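Local coordinates for protein 4-amino-4-deoxy-L-arabinose transferase or related glycosyltransferases of PMT family (PDB 5EZM) that probably transfers aminoarabinose from a polyprenyl-phosphate carrier to lipid A, as a zinc-binding membrane glycosyltransferase of the GT-C fold, at residues Glu87-His92 and Asn263-His268; Ala202-Gly207 and Val245-Trp250. All blocks are in the same frame, centred on the assembly; numbering follows the deposited sequence.

Interaction 1 (Glu87-His92 and Asn263-His268). With PC (phosphocholine), chain B; MPG ([(Z)-octadec-9-enyl] (2R)-2,3-bis(oxidanyl)propanoate), chain T.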
loop_
_atom_site.group_PDB
_atom_site.type_symbol
_atom_site.label_atom_id
_atom_site.label_comp_id
_atom_site.label_asym_id
_atom_site.label_seq_id
_atom_site.Cartn_x
_atom_site.Cartn_y
_atom_site.Cartn_z
ATOM N N GLU A 87 7.042 14.010 6.278
ATOM C CA GLU A 87 7.679 12.701 6.228
ATOM C C GLU A 87 7.488 11.994 4.887
ATOM O O GLU A 87 8.155 10.983 4.646
ATOM C CB GLU A 87 7.168 11.802 7.376
ATOM C CG GLU A 87 7.097 12.487 8.759
ATOM C CD GLU A 87 8.053 11.914 9.830
ATOM O OE1 GLU A 87 8.806 10.953 9.567
ATOM O OE2 GLU A 87 8.051 12.436 10.968
ATOM N N LYS A 88 6.624 12.501 4.005
ATOM C CA LYS A 88 6.341 11.866 2.721
ATOM C C LYS A 88 6.101 12.912 1.643
ATOM O O LYS A 88 5.634 14.020 1.937
ATOM C CB LYS A 88 5.108 10.946 2.787
ATOM C CG LYS A 88 5.173 9.836 3.821
ATOM C CD LYS A 88 6.210 8.785 3.474
ATOM C CE LYS A 88 6.334 7.779 4.608
ATOM N NZ LYS A 88 7.365 6.742 4.350
ATOM N N PRO A 89 6.407 12.587 0.387
ATOM C CA PRO A 89 6.063 13.475 -0.741
ATOM C C PRO A 89 4.594 13.338 -1.108
ATOM O O PRO A 89 3.925 12.401 -0.647
ATOM C CB PRO A 89 6.980 12.975 -1.872
ATOM C CG PRO A 89 7.998 12.107 -1.211
ATOM C CD PRO A 89 7.312 11.507 -0.030
ATOM N N PRO A 90 4.053 14.232 -1.939
ATOM C CA PRO A 90 2.591 14.407 -2.009
ATOM C C PRO A 90 1.835 13.726 -3.147
ATOM O O PRO A 90 0.611 13.889 -3.196
ATOM C CB PRO A 90 2.478 15.925 -2.163
ATOM C CG PRO A 90 3.625 16.257 -3.051
ATOM C CD PRO A 90 4.749 15.315 -2.662
ATOM N N PHE A 91 2.482 12.987 -4.053
ATOM C CA PHE A 91 1.772 12.521 -5.246
ATOM C C PHE A 91 0.588 11.628 -4.886
ATOM O O PHE A 91 -0.510 11.776 -5.440
ATOM C CB PHE A 91 2.722 11.789 -6.192
ATOM C CG PHE A 91 2.029 11.175 -7.378
ATOM C CD1 PHE A 91 1.502 11.975 -8.379
ATOM C CD2 PHE A 91 1.894 9.800 -7.487
ATOM C CE1 PHE A 91 0.856 11.416 -9.471
ATOM C CE2 PHE A 91 1.250 9.239 -8.576
ATOM C CZ PHE A 91 0.733 10.049 -9.570
ATOM N N HIS A 92 0.793 10.686 -3.962
ATOM C CA HIS A 92 -0.312 9.853 -3.499
ATOM C C HIS A 92 -1.473 10.712 -3.014
ATOM O O HIS A 92 -2.640 10.439 -3.329
ATOM C CB HIS A 92 0.174 8.919 -2.387
ATOM C CG HIS A 92 -0.894 8.034 -1.822
ATOM N ND1 HIS A 92 -1.020 6.706 -2.168
ATOM C CD2 HIS A 92 -1.879 8.284 -0.926
ATOM C CE1 HIS A 92 -2.039 6.176 -1.513
ATOM N NE2 HIS A 92 -2.578 7.113 -0.753
ATOM N N ASN A 263 15.888 20.317 5.169
ATOM C CA ASN A 263 16.693 19.692 6.214
ATOM C C ASN A 263 15.947 18.533 6.861
ATOM O O ASN A 263 16.541 17.487 7.150
ATOM C CB ASN A 263 17.090 20.729 7.263
ATOM C CG ASN A 263 18.051 20.175 8.293
ATOM O OD1 ASN A 263 18.623 19.101 8.110
ATOM N ND2 ASN A 263 18.241 20.909 9.382
ATOM N N PHE A 264 14.641 18.694 7.085
ATOM C CA PHE A 264 13.851 17.606 7.649
ATOM C C PHE A 264 13.746 16.445 6.670
ATOM O O PHE A 264 14.248 15.347 6.933
ATOM C CB PHE A 264 12.458 18.109 8.035
ATOM C CG PHE A 264 11.605 17.069 8.713
ATOM C CD1 PHE A 264 11.651 16.908 10.087
ATOM C CD2 PHE A 264 10.766 16.250 7.973
ATOM C CE1 PHE A 264 10.877 15.954 10.714
ATOM C CE2 PHE A 264 9.985 15.291 8.593
ATOM C CZ PHE A 264 10.042 15.142 9.969
ATOM N N PHE A 265 13.109 16.682 5.522
ATOM C CA PHE A 265 12.801 15.601 4.592
ATOM C C PHE A 265 14.050 14.861 4.128
ATOM O O PHE A 265 13.981 13.665 3.830
ATOM C CB PHE A 265 12.036 16.153 3.390
ATOM C CG PHE A 265 11.582 15.097 2.428
ATOM C CD1 PHE A 265 10.400 14.411 2.643
ATOM C CD2 PHE A 265 12.337 14.790 1.307
ATOM C CE1 PHE A 265 9.980 13.437 1.758
ATOM C CE2 PHE A 265 11.922 13.818 0.421
ATOM C CZ PHE A 265 10.745 13.141 0.647
ATOM N N PHE A 266 15.191 15.540 4.055
ATOM C CA PHE A 266 16.409 14.879 3.607
ATOM C C PHE A 266 17.321 14.445 4.746
ATOM O O PHE A 266 18.285 13.716 4.494
ATOM C CB PHE A 266 17.191 15.789 2.649
ATOM C CG PHE A 266 16.500 16.024 1.336
ATOM C CD1 PHE A 266 16.319 14.984 0.439
ATOM C CD2 PHE A 266 16.033 17.282 0.998
ATOM C CE1 PHE A 266 15.680 15.195 -0.771
ATOM C CE2 PHE A 266 15.394 17.499 -0.210
ATOM C CZ PHE A 266 15.217 16.455 -1.096
ATOM N N ILE A 267 17.046 14.854 5.986
ATOM C CA ILE A 267 17.967 14.556 7.079
ATOM C C ILE A 267 17.263 13.805 8.206
ATOM O O ILE A 267 17.890 13.009 8.914
ATOM C CB ILE A 267 18.635 15.849 7.588
ATOM C CG1 ILE A 267 19.463 16.489 6.472
ATOM C CG2 ILE A 267 19.540 15.572 8.775
ATOM C CD1 ILE A 267 20.556 15.594 5.937
ATOM N N HIS A 268 15.958 14.026 8.372
ATOM C CA HIS A 268 15.226 13.410 9.477
ATOM C C HIS A 268 15.288 11.886 9.446
ATOM O O HIS A 268 14.741 11.252 8.539
ATOM C CB HIS A 268 13.760 13.859 9.474
ATOM C CG HIS A 268 12.904 13.134 10.466
ATOM N ND1 HIS A 268 13.073 13.259 11.828
ATOM C CD2 HIS A 268 11.871 12.276 10.292
ATOM C CE1 HIS A 268 12.181 12.511 12.452
ATOM N NE2 HIS A 268 11.439 11.905 11.542
HETATM P P1 PC B . 14.927 10.361 1.542
HETATM O O1 PC B . 13.992 10.325 0.354
HETATM O O3 PC B . 16.111 11.233 1.199
HETATM O O4 PC B . 15.419 8.964 1.850
HETATM O O2 PC B . 14.149 10.976 2.868
HETATM C C1 PC B . 13.764 10.117 3.908
HETATM C C2 PC B . 13.578 10.897 5.223
HETATM N N1 PC B . 12.180 10.929 5.633
HETATM C C3 PC B . 12.039 11.758 6.814
HETATM C C4 PC B . 11.360 11.487 4.576
HETATM C C5 PC B . 11.731 9.585 5.948
HETATM C C2 MPG T . 19.432 16.652 -4.256
HETATM C C3 MPG T . 18.496 16.957 -3.092
HETATM C C4 MPG T . 18.944 18.156 -2.271
HETATM C C5 MPG T . 19.134 17.795 -0.788
HETATM C C6 MPG T . 19.310 19.030 0.112
HETATM C C7 MPG T . 19.842 18.660 1.509
HETATM C C8 MPG T . 19.728 19.837 2.506
HETATM C C9 MPG T . 20.525 19.591 3.811
HETATM C C10 MPG T . 20.623 20.875 4.678
HETATM C C11 MPG T . 21.981 20.980 5.405
HETATM C C12 MPG T . 22.223 22.401 6.016
HETATM C C13 MPG T . 23.477 22.447 6.911
HETATM C C1 MPG T . 19.446 15.163 -4.620
#

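Interaction 2 (Ala202-Gly207 and Val245-Trp250). With MPG ([(Z)-octadec-9-enyl] (2R)-2,3-bis(oxidanyl)propanoate), chain C.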
loop_
_atom_site.group_PDB
_atom_site.type_symbol
_atom_site.label_atom_id
_atom_site.label_comp_id
_atom_site.label_asym_id
_atom_site.label_seq_id
_atom_site.Cartn_x
_atom_site.Cartn_y
_atom_site.Cartn_z
ATOM N N ALA A 202 7.776 8.831 -9.138
ATOM C CA ALA A 202 8.144 8.016 -7.985
ATOM C C ALA A 202 8.833 8.855 -6.917
ATOM O O ALA A 202 8.576 8.685 -5.718
ATOM C CB ALA A 202 9.040 6.857 -8.422
ATOM N N ILE A 203 9.716 9.767 -7.333
ATOM C CA ILE A 203 10.352 10.665 -6.373
ATOM C C ILE A 203 9.303 11.527 -5.686
ATOM O O ILE A 203 9.352 11.740 -4.468
ATOM C CB ILE A 203 11.432 11.519 -7.065
ATOM C CG1 ILE A 203 12.550 10.625 -7.609
ATOM C CG2 ILE A 203 11.986 12.557 -6.101
ATOM C CD1 ILE A 203 13.664 11.384 -8.308
ATOM N N LEU A 204 8.324 12.019 -6.452
ATOM C CA LEU A 204 7.208 12.751 -5.862
ATOM C C LEU A 204 6.265 11.858 -5.073
ATOM O O LEU A 204 5.308 12.369 -4.483
ATOM C CB LEU A 204 6.424 13.487 -6.949
ATOM C CG LEU A 204 7.123 14.694 -7.572
ATOM C CD1 LEU A 204 6.279 15.288 -8.689
ATOM C CD2 LEU A 204 7.419 15.735 -6.507
ATOM N N THR A 205 6.497 10.548 -5.050
ATOM C CA THR A 205 5.677 9.625 -4.277
ATOM C C THR A 205 6.324 9.237 -2.952
ATOM O O THR A 205 5.659 9.251 -1.913
ATOM C CB THR A 205 5.383 8.367 -5.102
ATOM O OG1 THR A 205 4.546 8.712 -6.214
ATOM C CG2 THR A 205 4.686 7.315 -4.248
ATOM N N LYS A 206 7.622 8.898 -2.960
ATOM C CA LYS A 206 8.268 8.479 -1.719
ATOM C C LYS A 206 9.745 8.863 -1.667
ATOM O O LYS A 206 10.529 8.197 -0.982
ATOM C CB LYS A 206 8.113 6.971 -1.518
ATOM C CG LYS A 206 8.029 6.549 -0.062
ATOM C CD LYS A 206 7.889 5.045 0.060
ATOM C CE LYS A 206 7.973 4.597 1.506
ATOM N NZ LYS A 206 8.047 3.115 1.588
ATOM N N GLY A 207 10.144 9.914 -2.372
ATOM C CA GLY A 207 11.493 10.430 -2.237
ATOM C C GLY A 207 12.497 9.766 -3.160
ATOM O O GLY A 207 12.157 9.135 -4.165
ATOM N N VAL A 245 12.087 18.654 -14.327
ATOM C CA VAL A 245 10.883 19.449 -14.549
ATOM C C VAL A 245 9.703 18.863 -13.789
ATOM O O VAL A 245 8.835 19.600 -13.306
ATOM C CB VAL A 245 10.593 19.563 -16.059
ATOM C CG1 VAL A 245 9.176 20.075 -16.304
ATOM C CG2 VAL A 245 11.616 20.480 -16.726
ATOM N N ILE A 246 9.657 17.541 -13.638
ATOM C CA ILE A 246 8.527 16.934 -12.942
ATOM C C ILE A 246 8.657 17.097 -11.430
ATOM O O ILE A 246 7.694 17.466 -10.749
ATOM C CB ILE A 246 8.386 15.457 -13.349
ATOM C CG1 ILE A 246 7.966 15.362 -14.813
ATOM C CG2 ILE A 246 7.372 14.751 -12.463
ATOM C CD1 ILE A 246 7.822 13.954 -15.312
ATOM N N THR A 247 9.844 16.840 -10.875
ATOM C CA THR A 247 9.985 16.797 -9.422
ATOM C C THR A 247 10.244 18.161 -8.791
ATOM O O THR A 247 9.677 18.468 -7.737
ATOM C CB THR A 247 11.122 15.853 -9.024
ATOM O OG1 THR A 247 12.363 16.357 -9.535
ATOM C CG2 THR A 247 10.875 14.467 -9.573
ATOM N N VAL A 248 11.094 18.980 -9.416
ATOM C CA VAL A 248 11.605 20.180 -8.744
ATOM C C VAL A 248 10.507 21.138 -8.289
ATOM O O VAL A 248 10.579 21.617 -7.146
ATOM C CB VAL A 248 12.655 20.873 -9.632
ATOM C CG1 VAL A 248 12.949 22.267 -9.107
ATOM C CG2 VAL A 248 13.927 20.048 -9.673
ATOM N N PRO A 249 9.491 21.473 -9.105
ATOM C CA PRO A 249 8.554 22.539 -8.692
ATOM C C PRO A 249 7.961 22.385 -7.295
ATOM O O PRO A 249 7.942 23.360 -6.531
ATOM C CB PRO A 249 7.477 22.479 -9.782
ATOM C CG PRO A 249 8.207 22.030 -10.976
ATOM C CD PRO A 249 9.194 21.013 -10.475
ATOM N N TRP A 250 7.486 21.193 -6.926
ATOM C CA TRP A 250 6.914 21.048 -5.591
ATOM C C TRP A 250 7.977 21.203 -4.513
ATOM O O TRP A 250 7.721 21.808 -3.467
ATOM C CB TRP A 250 6.206 19.704 -5.436
ATOM C CG TRP A 250 5.728 19.482 -4.025
ATOM C CD1 TRP A 250 4.597 19.991 -3.450
ATOM C CD2 TRP A 250 6.379 18.711 -3.008
ATOM N NE1 TRP A 250 4.500 19.576 -2.143
ATOM C CE2 TRP A 250 5.582 18.791 -1.847
ATOM C CE3 TRP A 250 7.555 17.958 -2.967
ATOM C CZ2 TRP A 250 5.922 18.145 -0.663
ATOM C CZ3 TRP A 250 7.892 17.317 -1.790
ATOM C CH2 TRP A 250 7.079 17.415 -0.654
HETATM C C2 MPG C . 18.277 7.258 -0.710
HETATM C C3 MPG C . 17.851 5.912 -0.134
HETATM C C4 MPG C . 16.648 6.038 0.790
HETATM C C5 MPG C . 16.047 4.678 1.179
HETATM C C6 MPG C . 14.706 4.832 1.914
HETATM C C7 MPG C . 13.742 3.665 1.630
HETATM C C8 MPG C . 12.261 4.068 1.834
HETATM C C9 MPG C . 11.295 3.295 0.900
HETATM C C1 MPG C . 19.631 7.195 -1.420
#

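Interaction 1 (Glu87-His92 and Asn263-His268)
E87 sets CG anti to its own carbonyl carbon (chi1 -45°) and bends at chi2, which swings the carboxylate towards F264 and H268 although CB points the other way. On the helix side, CG of F264, F265 and H268 each stands anti to the backbone N; H268 CB sits over the centre of one face of the F264 ring. The carboxylate of E87 meets the edge of the F264 ring, OE2 lying 3.5 Å from F264 CZ, with the two planes 83° apart. To the imidazole of H268 it stands almost exactly perpendicular, the planes 88° apart. Zinc explains the approach of E87 OE1 to H268 NE2 (3.4 Å): E87 OE2 and H268 NE2 are metal ligands, and H270 completes the protein side of the site. Farther along the 87-92 segment, F265 crosses P89 at about a right angle, P89 CG being 3.5 Å from F265 CZ. Phosphocholine lies against both segments. Its methyl C4 lies over a face of the F265 ring and 3.2 Å from E87 O, while C3 meets the H268 ring edge in plane. The contact joins the loop leading into helix 91-103 to the end of helix 261-267; P90 leans on W250 of helix 236-257, F91 packs on helix 185-206, and H92 is hydrogen-bonded to T163 of helix 160-178.

Interaction 2 (Ala202-Gly207 and Val245-Trp250)
L204 points its isobutyl group at helix 245-250 and splits its two methyls, CD1 going to I246 and CD2 to T247 and W250. CD1 lies 3.3 Å from I246 O, with I246 CG2 next at 4.0 Å. CD2 lies 3.8 Å from T247 O and also reaches the indole of W250, touching CE3 at 4.2 Å from an oblique direction. T247 turns its methyl, not its hydroxyl, to the other helix: CG2 is anti to the carbonyl carbon and sits 3.9 Å from I203 CB, the two side chains crossing obliquely. Its OG1 is instead hydrogen-bonded to M243 O, one turn back in its own helix. The segments belong to helices 185-206 and 236-257, predicted to span the membrane within the GT-C transmembrane bundle; here their axes run in similar directions, 33° apart, and approach to 9.5 Å. Helix 236-257 is kinked at P249, which has no N-H to give to the preceding turn. Replacing L204 by an alanine would probably open a gap between I246, T247 and W250 and deprive the indole of its apolar neighbour on helix 202-206. The indole is fixed at its polar end by a hydrogen bond from NE1 to V76 O, and W94 of helix 91-103 meets it edge-to-face. Two residues on from L204, the extended chain of K206 forms a salt bridge with D161, its NZ 3.3 Å from C9 of a bound MPG lipid.

Overall arrangement
From the N terminus the chain first passes 87-92, which leads into helix 91-103, then runs through a largely helical region to 202-207 at the end of helix 185-206. Another 37 residues bring it to 245-250, where interaction 2 closes the shorter loop. Helix 236-257 is followed by helix 261-267, and interaction 1 closes the longer loop at 263-268, so the shorter loop lies wholly within the longer one without crossing it. The contacts, centred about 10 Å apart, adjoin directly: F91 N probably bonds to L204 O (2.9 Å), and P89 packs against G207. Together they join the zinc and phosphocholine site to the end of helix 185-206 and to the kinked part of helix 236-257.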